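Local coordinates for putative lipoprotein (Campylobacter jejuni subsp. jejuni, PDB 2G5G), which binds heme as a cofacial pair, linked to dimerisation, and probably takes part in heme transport, at residues Leu47-Lys50 with His56-Ser59; Met62-Leu67 with Val127-Tyr132; Leu112-Val117 with Lys121-Phe126. One frame throughout, in Å; residues are numbered along the deposited sequence.

Contact 1 (Leu47-Lys50 with His56-Ser59); sequences LGEK and HKIS
The imidazole of His-56 overlaps the backbone at the end of strand 44-49, where Glu-49 passes into Lys-50. This is the turn from a central parallel strand into the helix that follows it, here helix 54-73, as in the ChaN family's mixed alpha/beta fold. His-56 ND1 accepts a hydrogen bond from Lys-50 N, with 2.9 Å between the two nitrogens. The bond is almost straight, 175° at the hydrogen, and the donor lies in the ring plane. His-56 CG stands beside the backbone N (chi1 -73°), and this turns the ring back toward the strand. On the far side of the ring, NE2 donates to the carbonyl of Ser-249. Both ring nitrogens are thus engaged, which fixes the rotation of the imidazole and suggests that ND1 carries no proton. CB of Lys-50 packs 3.5 Å from His-56 CE1, while the lysine NZ forms salt bridges with Asp-52 and Glu-53.

One residue further along the helix, Lys-57 reaches the carboxylate of Glu-49. The glutamate chain is extended beyond CG and carries the carboxylate to the lysine, whose bent chain brings NZ to OE1. The two side chains meet at their charged ends in a buried salt bridge. Several polar partners surround the pair. Gln-60 also bonds to OE1, and His-51 and Tyr-123 bond to OE2. The ammonium bonds to the carbonyls of His-51 and Asp-122 as well and makes a cation-pi contact with the Tyr-123 ring. Glu-49 OE1 takes Lys-57 NZ at 2.8 Å on its syn side, 21° out of the carboxylate plane.

Contact 2 (Met62-Leu67 with Val127-Tyr132); sequences MIFNAL and VNVVFY
The Phe-64 ring lies against Val-130, whose CG2 methyl sits over the centre of one ring face. This is a CH-pi contact, with CG2 3.7 Å from the centroid of the Phe-64 ring and only 4° off its normal. The ring also reaches the backbone: Phe-64 CE1 is 3.6 Å from Val-129 O and 3.7 Å from Val-130 CA. Val-129 packs its CG1 against Phe-64 CD1 at 3.9 Å. At the more exposed side, Asn-65 crosses Val-129 at about a right angle, but the approach of its OD1 to Val-129 CG1 is doubtfully short.

Phe-64 CG is anti to the backbone N (chi1 176°), which sends the ring across toward the neighbouring helix. The two segments, on helices 54-73 and 124-131, run nearly parallel, with their axes 13° apart in direction and 10.4 Å apart at closest. Beneath them lies the sheet: Phe-64 and Val-130 both touch Val-80 of strand 78-82, and Val-130 also meets Ile-137 of strand 137-141. The contact is therefore helix-to-helix packing on one side of the alpha/beta sheet. Its chemistry is methyl and methine carbons and one backbone carbonyl against a ring, so shape and burial, rather than hydrogen bonding, join the helices here.

Contact 3 (Leu112-Val117 with Lys121-Phe126); sequences LNWDKV and KDYEQF
Trp-114 CZ2 and CH2, on the six-membered ring of the indole, meet CB and CG of Tyr-123. Trp-114 CZ2 lies 3.5 Å from Tyr-123 CB and 3.7 Å from Tyr-123 CG. The neighbouring Trp-114 CH2 is 3.8 Å from the same Tyr-123 CB. The two side chains cross at about a right angle. Their rings are tilted by 44°, with centroids of the Trp-114 six-membered ring and the Tyr-123 ring 5.8 Å apart, so they form an oblique pair.

Trp-114 places CG opposite the backbone N (chi1 -163°), which carries the indole toward Tyr-123. The indole NE1 donates to the carbonyl of Trp-118, and Trp-120 meets the indole edge-to-face. Val-127 also touches it. These neighbours probably limit the rotation of the indole. Tyr-123 sets its CG beside the backbone N instead (chi1 -67°). This places the hydroxyl beside Glu-49, whose OE2 is its hydrogen-bond partner.

The contact closes the connection between helices 108-111 and 124-131. Asn-113 ends the first helix in a Schellman motif with positive phi, and Tyr-123 holds the N-cap position of the second. Both touching residues are buried. Met-84, from the loop after strand 78-82, packs on both aromatic side chains. The Tyr-123 side chain lies about 11 Å from a bound heme.

Just after Trp-114 the chain folds into an Asx turn. Asp-115 OD1 accepts from Val-117 N at 3.1 Å, in a fairly straight bond. The amide comes from the anti side, well out of the carboxylate plane. The same oxygen forms a salt bridge with Arg-144.

Contact 1 comes first along the chain, before either of the others begins. Contact 3 falls within the long excursion that contact 2 spans. The centres are 12 to 14 Å apart. Contacts 1 and 2 share helix 54-73, and contacts 2 and 3 share helix 124-131. Leu-47 meets Ile-63 between the first two, and Phe-64 meets Phe-126 between the last two. Polar bonds join contacts 1 and 3. The two shared helices pack beside the central sheet, so strand 44-49, both helices and the 112-123 region form one continuous body. The heme lies further out, about 12 Å from the Glu-49 side chain.

Contact 1 (Leu47-Lys50 with His56-Ser59)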
ATOM      1  N   LEU A  47      -9.978 -14.190 -20.734  1.00 18.46           N
ATOM      2  CA  LEU A  47     -11.114 -14.665 -19.913  1.00 19.27           C
ATOM      3  C   LEU A  47     -11.151 -13.837 -18.644  1.00 20.22           C
ATOM      4  O   LEU A  47     -10.248 -13.950 -17.777  1.00 20.00           O
ATOM      5  CB  LEU A  47     -10.912 -16.128 -19.513  1.00 19.18           C
ATOM      6  CG  LEU A  47     -12.074 -17.125 -19.530  1.00 22.81           C
ATOM      7  CD1 LEU A  47     -11.819 -18.329 -18.625  1.00 20.87           C
ATOM      8  CD2 LEU A  47     -13.528 -16.590 -19.450  1.00 22.14           C
ATOM      9  N   GLY A  48     -12.169 -12.979 -18.549  1.00 20.56           N
ATOM     10  CA  GLY A  48     -12.305 -12.045 -17.443  1.00 21.44           C
ATOM     11  C   GLY A  48     -13.179 -12.645 -16.355  1.00 21.89           C
ATOM     12  O   GLY A  48     -14.222 -13.216 -16.654  1.00 22.48           O
ATOM     13  N   GLU A  49     -12.739 -12.488 -15.108  1.00 23.05           N
ATOM     14  CA  GLU A  49     -13.419 -13.063 -13.954  1.00 23.56           C
ATOM     15  C   GLU A  49     -13.573 -12.043 -12.806  1.00 24.44           C
ATOM     16  O   GLU A  49     -12.888 -11.016 -12.763  1.00 24.96           O
ATOM     17  CB  GLU A  49     -12.666 -14.303 -13.443  1.00 23.88           C
ATOM     18  CG  GLU A  49     -11.297 -13.959 -12.822  1.00 22.10           C
ATOM     19  CD  GLU A  49     -10.829 -14.952 -11.726  1.00 23.57           C
ATOM     20  OE1 GLU A  49     -11.413 -16.037 -11.560  1.00 24.29           O
ATOM     21  OE2 GLU A  49      -9.866 -14.604 -11.027  1.00 22.28           O
ATOM     22  N   LYS A  50     -14.493 -12.351 -11.899  1.00 26.26           N
ATOM     23  CA  LYS A  50     -14.531 -11.724 -10.577  1.00 28.68           C
ATOM     24  C   LYS A  50     -13.830 -12.740  -9.638  1.00 29.39           C
ATOM     25  O   LYS A  50     -14.254 -13.894  -9.566  1.00 28.39           O
ATOM     26  CB  LYS A  50     -15.987 -11.501 -10.162  1.00 29.17           C
ATOM     27  CG  LYS A  50     -16.173 -10.754  -8.822  1.00 30.31           C
ATOM     28  CD  LYS A  50     -17.665 -10.551  -8.548  1.00 29.82           C
ATOM     29  CE  LYS A  50     -17.901  -9.908  -7.176  1.00 32.08           C
ATOM     30  NZ  LYS A  50     -17.907 -10.940  -6.096  1.00 31.75           N
ATOM     31  N   HIS A  56     -17.955 -18.355 -11.707  1.00 30.10           N
ATOM     32  CA  HIS A  56     -16.896 -18.016 -12.667  1.00 29.57           C
ATOM     33  C   HIS A  56     -15.892 -19.133 -12.730  1.00 30.37           C
ATOM     34  O   HIS A  56     -15.499 -19.586 -13.814  1.00 29.44           O
ATOM     35  CB  HIS A  56     -16.208 -16.699 -12.278  1.00 28.62           C
ATOM     36  CG  HIS A  56     -17.064 -15.496 -12.534  1.00 24.56           C
ATOM     37  ND1 HIS A  56     -16.586 -14.214 -12.473  1.00 23.16           N
ATOM     38  CD2 HIS A  56     -18.380 -15.397 -12.832  1.00 24.42           C
ATOM     39  CE1 HIS A  56     -17.571 -13.363 -12.730  1.00 23.72           C
ATOM     40  NE2 HIS A  56     -18.668 -14.063 -12.972  1.00 23.38           N
ATOM     41  N   LYS A  57     -15.485 -19.585 -11.539  1.00 29.92           N
ATOM     42  CA  LYS A  57     -14.521 -20.665 -11.442  1.00 30.16           C
ATOM     43  C   LYS A  57     -14.991 -21.943 -12.138  1.00 29.33           C
ATOM     44  O   LYS A  57     -14.237 -22.563 -12.879  1.00 29.41           O
ATOM     45  CB  LYS A  57     -14.054 -20.794  -9.984  1.00 29.49           C
ATOM     46  CG  LYS A  57     -12.998 -19.727  -9.791  1.00 31.37           C
ATOM     47  CD  LYS A  57     -13.153 -18.917  -8.581  1.00 30.82           C
ATOM     48  CE  LYS A  57     -12.684 -17.546  -8.852  1.00 27.97           C
ATOM     49  NZ  LYS A  57     -11.230 -17.242  -9.024  1.00 26.31           N
ATOM     50  N   ILE A  58     -16.253 -22.309 -11.974  1.00 30.07           N
ATOM     51  CA  ILE A  58     -16.797 -23.434 -12.733  1.00 30.51           C
ATOM     52  C   ILE A  58     -16.743 -23.212 -14.263  1.00 29.79           C
ATOM     53  O   ILE A  58     -16.356 -24.105 -15.029  1.00 29.53           O
ATOM     54  CB  ILE A  58     -18.252 -23.794 -12.284  1.00 30.77           C
ATOM     55  CG1 ILE A  58     -18.268 -24.159 -10.793  1.00 31.53           C
ATOM     56  CG2 ILE A  58     -18.761 -24.953 -13.114  1.00 30.88           C
ATOM     57  CD1 ILE A  58     -19.654 -24.048 -10.113  1.00 32.12           C
ATOM     58  N   SER A  59     -17.168 -22.023 -14.694  1.00 29.06           N
ATOM     59  CA  SER A  59     -17.147 -21.613 -16.103  1.00 28.53           C
ATOM     60  C   SER A  59     -15.751 -21.696 -16.777  1.00 27.38           C
ATOM     61  O   SER A  59     -15.618 -22.103 -17.930  1.00 26.38           O
ATOM     62  CB  SER A  59     -17.706 -20.183 -16.180  1.00 28.12           C
ATOM     63  OG  SER A  59     -19.106 -20.209 -15.903  1.00 29.14           O
TER

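Contact 2 (Met62-Leu67 with Val127-Tyr132)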
HETATM    1  N   MSE A  62     -14.972 -25.327 -17.627  1.00 27.26           N
HETATM    2  CA  MSE A  62     -15.745 -25.765 -18.778  1.00 29.83           C
HETATM    3  C   MSE A  62     -15.147 -25.267 -20.081  1.00 27.15           C
HETATM    4  O   MSE A  62     -15.016 -26.028 -21.054  1.00 26.11           O
HETATM    5  CB  MSE A  62     -17.193 -25.275 -18.664  1.00 28.90           C
HETATM    6  CG  MSE A  62     -17.960 -25.934 -17.515  1.00 32.80           C
HETATM    7 SE   MSE A  62     -19.747 -25.109 -17.329  0.70 41.20          SE
HETATM    8  CE  MSE A  62     -20.307 -25.196 -19.186  0.80 31.33           C
ATOM      9  N   ILE A  63     -14.807 -23.981 -20.110  1.00 25.92           N
ATOM     10  CA  ILE A  63     -14.250 -23.376 -21.333  1.00 23.25           C
ATOM     11  C   ILE A  63     -12.852 -23.994 -21.574  1.00 23.26           C
ATOM     12  O   ILE A  63     -12.562 -24.454 -22.669  1.00 22.18           O
ATOM     13  CB  ILE A  63     -14.121 -21.849 -21.194  1.00 23.87           C
ATOM     14  CG1 ILE A  63     -15.499 -21.204 -21.019  1.00 21.20           C
ATOM     15  CG2 ILE A  63     -13.356 -21.256 -22.439  1.00 21.64           C
ATOM     16  CD1 ILE A  63     -15.427 -19.742 -20.484  1.00 22.37           C
ATOM     17  N   PHE A  64     -11.994 -23.981 -20.558  1.00 23.02           N
ATOM     18  CA  PHE A  64     -10.661 -24.592 -20.747  1.00 25.37           C
ATOM     19  C   PHE A  64     -10.773 -26.025 -21.287  1.00 25.11           C
ATOM     20  O   PHE A  64     -10.157 -26.355 -22.296  1.00 24.74           O
ATOM     21  CB  PHE A  64      -9.781 -24.517 -19.493  1.00 24.94           C
ATOM     22  CG  PHE A  64      -8.436 -25.216 -19.639  1.00 26.63           C
ATOM     23  CD1 PHE A  64      -8.235 -26.462 -19.054  1.00 27.50           C
ATOM     24  CD2 PHE A  64      -7.401 -24.660 -20.399  1.00 24.38           C
ATOM     25  CE1 PHE A  64      -7.023 -27.135 -19.192  1.00 28.47           C
ATOM     26  CE2 PHE A  64      -6.180 -25.336 -20.551  1.00 24.93           C
ATOM     27  CZ  PHE A  64      -5.986 -26.571 -19.934  1.00 24.00           C
ATOM     28  N   ASN A  65     -11.568 -26.860 -20.625  1.00 26.02           N
ATOM     29  CA  ASN A  65     -11.704 -28.254 -21.032  1.00 26.78           C
ATOM     30  C   ASN A  65     -12.106 -28.386 -22.486  1.00 26.20           C
ATOM     31  O   ASN A  65     -11.589 -29.264 -23.179  1.00 26.64           O
ATOM     32  CB  ASN A  65     -12.739 -28.999 -20.173  1.00 26.85           C
ATOM     33  CG  ASN A  65     -12.191 -29.483 -18.824  1.00 28.80           C
ATOM     34  OD1 ASN A  65     -11.012 -29.350 -18.487  1.00 31.14           O
ATOM     35  ND2 ASN A  65     -13.079 -30.052 -18.043  1.00 31.93           N
ATOM     36  N   ALA A  66     -13.051 -27.564 -22.964  1.00 25.24           N
ATOM     37  CA  ALA A  66     -13.516 -27.754 -24.347  1.00 24.89           C
ATOM     38  C   ALA A  66     -12.425 -27.341 -25.343  1.00 24.74           C
ATOM     39  O   ALA A  66     -12.256 -27.955 -26.421  1.00 24.32           O
ATOM     40  CB  ALA A  66     -14.820 -26.990 -24.613  1.00 25.81           C
ATOM     41  N   LEU A  67     -11.688 -26.294 -24.994  1.00 23.49           N
ATOM     42  CA  LEU A  67     -10.673 -25.790 -25.916  1.00 22.91           C
ATOM     43  C   LEU A  67      -9.484 -26.759 -25.941  1.00 22.42           C
ATOM     44  O   LEU A  67      -8.961 -27.042 -27.003  1.00 23.10           O
ATOM     45  CB  LEU A  67     -10.196 -24.410 -25.479  1.00 22.73           C
ATOM     46  CG  LEU A  67     -11.164 -23.217 -25.495  1.00 22.90           C
ATOM     47  CD1 LEU A  67     -10.517 -22.082 -24.699  1.00 20.33           C
ATOM     48  CD2 LEU A  67     -11.414 -22.751 -26.883  1.00 22.59           C
ATOM     49  N   VAL A 127      -6.627 -24.279 -11.831  1.00 33.20           N
ATOM     50  CA  VAL A 127      -5.185 -24.433 -11.977  1.00 33.97           C
ATOM     51  C   VAL A 127      -4.773 -25.919 -12.007  1.00 34.81           C
ATOM     52  O   VAL A 127      -3.817 -26.269 -12.692  1.00 35.04           O
ATOM     53  CB  VAL A 127      -4.397 -23.662 -10.911  1.00 33.57           C
ATOM     54  CG1 VAL A 127      -2.913 -23.943 -11.047  1.00 34.41           C
ATOM     55  CG2 VAL A 127      -4.639 -22.169 -11.026  1.00 33.05           C
ATOM     56  N   ASN A 128      -5.508 -26.781 -11.300  1.00 35.56           N
ATOM     57  CA  ASN A 128      -5.219 -28.216 -11.315  1.00 36.67           C
ATOM     58  C   ASN A 128      -5.476 -28.823 -12.654  1.00 36.66           C
ATOM     59  O   ASN A 128      -4.610 -29.520 -13.173  1.00 37.29           O
ATOM     60  CB  ASN A 128      -5.974 -29.002 -10.224  1.00 37.11           C
ATOM     61  CG  ASN A 128      -5.161 -29.158  -8.959  1.00 38.93           C
ATOM     62  OD1 ASN A 128      -4.932 -28.190  -8.226  1.00 41.21           O
ATOM     63  ND2 ASN A 128      -4.704 -30.384  -8.697  1.00 39.67           N
ATOM     64  N   VAL A 129      -6.655 -28.530 -13.218  1.00 36.03           N
ATOM     65  CA  VAL A 129      -7.035 -29.007 -14.538  1.00 35.31           C
ATOM     66  C   VAL A 129      -6.061 -28.489 -15.596  1.00 34.17           C
ATOM     67  O   VAL A 129      -5.687 -29.228 -16.523  1.00 33.68           O
ATOM     68  CB  VAL A 129      -8.495 -28.613 -14.909  1.00 35.24           C
ATOM     69  CG1 VAL A 129      -8.834 -29.100 -16.289  1.00 37.28           C
ATOM     70  CG2 VAL A 129      -9.479 -29.217 -13.923  1.00 37.14           C
ATOM     71  N   VAL A 130      -5.648 -27.231 -15.452  1.00 32.96           N
ATOM     72  CA  VAL A 130      -4.695 -26.634 -16.400  1.00 32.52           C
ATOM     73  C   VAL A 130      -3.328 -27.325 -16.301  1.00 33.13           C
ATOM     74  O   VAL A 130      -2.804 -27.851 -17.312  1.00 31.84           O
ATOM     75  CB  VAL A 130      -4.559 -25.112 -16.220  1.00 32.23           C
ATOM     76  CG1 VAL A 130      -3.396 -24.561 -17.058  1.00 30.44           C
ATOM     77  CG2 VAL A 130      -5.871 -24.432 -16.648  1.00 30.43           C
ATOM     78  N   PHE A 131      -2.790 -27.323 -15.084  1.00 33.18           N
ATOM     79  CA  PHE A 131      -1.461 -27.825 -14.818  1.00 34.12           C
ATOM     80  C   PHE A 131      -1.215 -29.233 -15.345  1.00 34.14           C
ATOM     81  O   PHE A 131      -0.155 -29.458 -15.926  1.00 33.79           O
ATOM     82  CB  PHE A 131      -1.082 -27.719 -13.344  1.00 34.53           C
ATOM     83  CG  PHE A 131       0.349 -28.068 -13.085  1.00 36.61           C
ATOM     84  CD1 PHE A 131       1.364 -27.139 -13.351  1.00 37.11           C
ATOM     85  CD2 PHE A 131       0.701 -29.345 -12.632  1.00 37.40           C
ATOM     86  CE1 PHE A 131       2.700 -27.454 -13.135  1.00 38.95           C
ATOM     87  CE2 PHE A 131       2.031 -29.675 -12.421  1.00 36.67           C
ATOM     88  CZ  PHE A 131       3.038 -28.727 -12.662  1.00 37.39           C
ATOM     89  N   TYR A 132      -2.200 -30.136 -15.200  1.00 33.83           N
ATOM     90  CA  TYR A 132      -2.059 -31.559 -15.590  1.00 33.56           C
ATOM     91  C   TYR A 132      -2.453 -31.922 -17.009  1.00 32.91           C
ATOM     92  O   TYR A 132      -2.363 -33.101 -17.403  1.00 32.82           O
ATOM     93  CB  TYR A 132      -2.761 -32.484 -14.577  1.00 33.94           C
ATOM     94  CG  TYR A 132      -2.113 -32.377 -13.218  1.00 35.14           C
ATOM     95  CD1 TYR A 132      -2.752 -31.702 -12.172  1.00 35.72           C
ATOM     96  CD2 TYR A 132      -0.825 -32.880 -12.993  1.00 35.26           C
ATOM     97  CE1 TYR A 132      -2.145 -31.562 -10.921  1.00 37.11           C
ATOM     98  CE2 TYR A 132      -0.204 -32.747 -11.738  1.00 36.04           C
ATOM     99  CZ  TYR A 132      -0.878 -32.101 -10.703  1.00 36.35           C
ATOM    100  OH  TYR A 132      -0.288 -31.958  -9.463  1.00 36.24           O
TER

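Contact 3 (Leu112-Val117 with Lys121-Phe126)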
ATOM      1  N   LEU A 112       4.609 -24.133  -8.047  1.00 45.26           N
ATOM      2  CA  LEU A 112       4.298 -22.941  -8.832  1.00 44.65           C
ATOM      3  C   LEU A 112       4.729 -21.697  -8.099  1.00 44.56           C
ATOM      4  O   LEU A 112       4.633 -20.593  -8.627  1.00 44.90           O
ATOM      5  CB  LEU A 112       2.794 -22.859  -9.135  1.00 44.09           C
ATOM      6  CG  LEU A 112       2.125 -24.013  -9.874  1.00 43.21           C
ATOM      7  CD1 LEU A 112       0.611 -23.819  -9.906  1.00 42.81           C
ATOM      8  CD2 LEU A 112       2.702 -24.183 -11.280  1.00 42.42           C
ATOM      9  N   ASN A 113       5.209 -21.872  -6.872  1.00 44.26           N
ATOM     10  CA  ASN A 113       5.475 -20.739  -5.999  1.00 44.13           C
ATOM     11  C   ASN A 113       4.250 -19.797  -5.872  1.00 43.76           C
ATOM     12  O   ASN A 113       4.381 -18.569  -5.908  1.00 43.00           O
ATOM     13  CB  ASN A 113       6.698 -19.967  -6.497  1.00 44.54           C
ATOM     14  CG  ASN A 113       7.296 -19.123  -5.431  1.00 45.64           C
ATOM     15  OD1 ASN A 113       7.173 -19.443  -4.252  1.00 49.13           O
ATOM     16  ND2 ASN A 113       7.942 -18.032  -5.816  1.00 46.76           N
ATOM     17  N   TRP A 114       3.069 -20.393  -5.733  1.00 44.01           N
ATOM     18  CA  TRP A 114       1.824 -19.638  -5.645  1.00 44.64           C
ATOM     19  C   TRP A 114       1.959 -18.522  -4.632  1.00 45.02           C
ATOM     20  O   TRP A 114       2.509 -18.737  -3.546  1.00 44.92           O
ATOM     21  CB  TRP A 114       0.668 -20.553  -5.251  1.00 44.67           C
ATOM     22  CG  TRP A 114      -0.668 -19.941  -5.524  1.00 45.14           C
ATOM     23  CD1 TRP A 114      -1.505 -19.348  -4.619  1.00 45.49           C
ATOM     24  CD2 TRP A 114      -1.322 -19.843  -6.799  1.00 44.46           C
ATOM     25  NE1 TRP A 114      -2.644 -18.899  -5.246  1.00 45.01           N
ATOM     26  CE2 TRP A 114      -2.554 -19.177  -6.586  1.00 44.49           C
ATOM     27  CE3 TRP A 114      -0.984 -20.243  -8.097  1.00 43.30           C
ATOM     28  CZ2 TRP A 114      -3.448 -18.909  -7.620  1.00 43.62           C
ATOM     29  CZ3 TRP A 114      -1.881 -19.981  -9.127  1.00 44.70           C
ATOM     30  CH2 TRP A 114      -3.100 -19.323  -8.879  1.00 44.73           C
ATOM     31  N   ASP A 115       1.477 -17.334  -4.997  1.00 45.34           N
ATOM     32  CA  ASP A 115       1.445 -16.177  -4.096  1.00 46.04           C
ATOM     33  C   ASP A 115       0.143 -16.196  -3.326  1.00 46.21           C
ATOM     34  O   ASP A 115      -0.933 -16.334  -3.908  1.00 46.08           O
ATOM     35  CB  ASP A 115       1.590 -14.855  -4.859  1.00 46.08           C
ATOM     36  CG  ASP A 115       1.915 -13.674  -3.945  1.00 47.89           C
ATOM     37  OD1 ASP A 115       1.381 -13.625  -2.814  1.00 48.62           O
ATOM     38  OD2 ASP A 115       2.701 -12.782  -4.361  1.00 48.00           O
ATOM     39  N   LYS A 116       0.238 -16.056  -2.002  1.00 46.44           N
ATOM     40  CA  LYS A 116      -0.949 -16.226  -1.170  1.00 46.45           C
ATOM     41  C   LYS A 116      -1.891 -15.021  -1.143  1.00 45.65           C
ATOM     42  O   LYS A 116      -3.021 -15.147  -0.670  1.00 45.64           O
ATOM     43  CB  LYS A 116      -0.614 -16.764   0.226  1.00 46.80           C
ATOM     44  CG  LYS A 116      -0.706 -18.301   0.301  1.00 48.60           C
ATOM     45  CD  LYS A 116       0.298 -18.997  -0.635  1.00 49.75           C
ATOM     46  CE  LYS A 116      -0.066 -20.447  -0.876  1.00 51.51           C
ATOM     47  NZ  LYS A 116      -1.387 -20.601  -1.572  1.00 53.37           N
ATOM     48  N   VAL A 117      -1.455 -13.883  -1.695  1.00 45.14           N
ATOM     49  CA  VAL A 117      -2.409 -12.803  -2.026  1.00 44.17           C
ATOM     50  C   VAL A 117      -3.612 -13.309  -2.865  1.00 43.35           C
ATOM     51  O   VAL A 117      -4.692 -12.717  -2.818  1.00 43.23           O
ATOM     52  CB  VAL A 117      -1.743 -11.538  -2.668  1.00 44.72           C
ATOM     53  CG1 VAL A 117      -0.647 -11.015  -1.782  1.00 44.82           C
ATOM     54  CG2 VAL A 117      -1.206 -11.807  -4.064  1.00 44.84           C
ATOM     55  N   LYS A 121      -7.969 -21.510  -2.647  1.00 40.69           N
ATOM     56  CA  LYS A 121      -9.334 -22.050  -2.735  1.00 40.96           C
ATOM     57  C   LYS A 121     -10.057 -21.610  -4.007  1.00 39.16           C
ATOM     58  O   LYS A 121     -10.786 -22.394  -4.638  1.00 39.40           O
ATOM     59  CB  LYS A 121     -10.163 -21.624  -1.500  1.00 41.00           C
ATOM     60  CG  LYS A 121     -11.697 -21.653  -1.725  1.00 43.04           C
ATOM     61  CD  LYS A 121     -12.496 -21.852  -0.424  1.00 43.94           C
ATOM     62  CE  LYS A 121     -12.609 -23.350  -0.089  1.00 46.88           C
ATOM     63  NZ  LYS A 121     -12.515 -23.611   1.379  1.00 49.50           N
ATOM     64  N   ASP A 122      -9.838 -20.356  -4.373  1.00 37.98           N
ATOM     65  CA  ASP A 122     -10.496 -19.721  -5.517  1.00 36.80           C
ATOM     66  C   ASP A 122      -9.831 -20.049  -6.856  1.00 36.22           C
ATOM     67  O   ASP A 122     -10.299 -19.599  -7.913  1.00 34.62           O
ATOM     68  CB  ASP A 122     -10.502 -18.202  -5.313  1.00 36.49           C
ATOM     69  CG  ASP A 122     -11.446 -17.768  -4.199  1.00 37.34           C
ATOM     70  OD1 ASP A 122     -12.384 -18.532  -3.903  1.00 36.95           O
ATOM     71  OD2 ASP A 122     -11.250 -16.669  -3.642  1.00 36.51           O
ATOM     72  N   TYR A 123      -8.742 -20.825  -6.802  1.00 35.52           N
ATOM     73  CA  TYR A 123      -7.924 -21.115  -7.989  1.00 34.95           C
ATOM     74  C   TYR A 123      -7.602 -22.598  -8.181  1.00 35.13           C
ATOM     75  O   TYR A 123      -7.273 -23.012  -9.276  1.00 34.02           O
ATOM     76  CB  TYR A 123      -6.680 -20.214  -8.008  1.00 34.78           C
ATOM     77  CG  TYR A 123      -7.113 -18.794  -8.208  1.00 34.14           C
ATOM     78  CD1 TYR A 123      -7.287 -17.933  -7.119  1.00 34.39           C
ATOM     79  CD2 TYR A 123      -7.461 -18.329  -9.486  1.00 35.19           C
ATOM     80  CE1 TYR A 123      -7.761 -16.623  -7.295  1.00 34.32           C
ATOM     81  CE2 TYR A 123      -7.934 -17.024  -9.670  1.00 35.67           C
ATOM     82  CZ  TYR A 123      -8.078 -16.181  -8.572  1.00 35.37           C
ATOM     83  OH  TYR A 123      -8.530 -14.902  -8.744  1.00 34.59           O
ATOM     84  N   GLU A 124      -7.768 -23.403  -7.134  1.00 35.14           N
ATOM     85  CA  GLU A 124      -7.322 -24.793  -7.188  1.00 35.48           C
ATOM     86  C   GLU A 124      -7.939 -25.631  -8.281  1.00 35.36           C
ATOM     87  O   GLU A 124      -7.237 -26.410  -8.923  1.00 34.86           O
ATOM     88  CB  GLU A 124      -7.506 -25.504  -5.828  1.00 35.88           C
ATOM     89  CG  GLU A 124      -8.940 -25.814  -5.445  1.00 38.53           C
ATOM     90  CD  GLU A 124      -9.022 -26.875  -4.363  0.90 43.91           C
ATOM     91  OE1 GLU A 124      -8.096 -26.944  -3.502  0.90 42.48           O
ATOM     92  OE2 GLU A 124     -10.012 -27.640  -4.392  0.90 46.15           O
ATOM     93  N   GLN A 125      -9.246 -25.492  -8.479  1.00 35.10           N
ATOM     94  CA  GLN A 125      -9.957 -26.326  -9.439  1.00 36.80           C
ATOM     95  C   GLN A 125      -9.429 -26.039 -10.841  1.00 35.34           C
ATOM     96  O   GLN A 125      -9.083 -26.967 -11.573  1.00 35.57           O
ATOM     97  CB  GLN A 125     -11.475 -26.086  -9.371  1.00 36.50           C
ATOM     98  CG  GLN A 125     -12.331 -27.068 -10.193  1.00 40.32           C
ATOM     99  CD  GLN A 125     -13.806 -26.660 -10.266  1.00 40.77           C
ATOM    100  OE1 GLN A 125     -14.214 -25.633  -9.699  1.00 47.85           O
ATOM    101  NE2 GLN A 125     -14.611 -27.465 -10.964  1.00 44.67           N
ATOM    102  N   PHE A 126      -9.364 -24.759 -11.199  1.00 34.17           N
ATOM    103  CA  PHE A 126      -8.944 -24.372 -12.548  1.00 33.01           C
ATOM    104  C   PHE A 126      -7.461 -24.691 -12.781  1.00 33.11           C
ATOM    105  O   PHE A 126      -7.096 -25.304 -13.805  1.00 33.27           O
ATOM    106  CB  PHE A 126      -9.190 -22.883 -12.787  1.00 31.71           C
ATOM    107  CG  PHE A 126      -8.742 -22.398 -14.154  1.00 28.39           C
ATOM    108  CD1 PHE A 126      -9.389 -22.831 -15.295  1.00 25.76           C
ATOM    109  CD2 PHE A 126      -7.690 -21.491 -14.275  1.00 27.44           C
ATOM    110  CE1 PHE A 126      -8.990 -22.377 -16.554  1.00 26.40           C
ATOM    111  CE2 PHE A 126      -7.294 -21.007 -15.538  1.00 23.56           C
ATOM    112  CZ  PHE A 126      -7.947 -21.465 -16.669  1.00 22.72           C
TER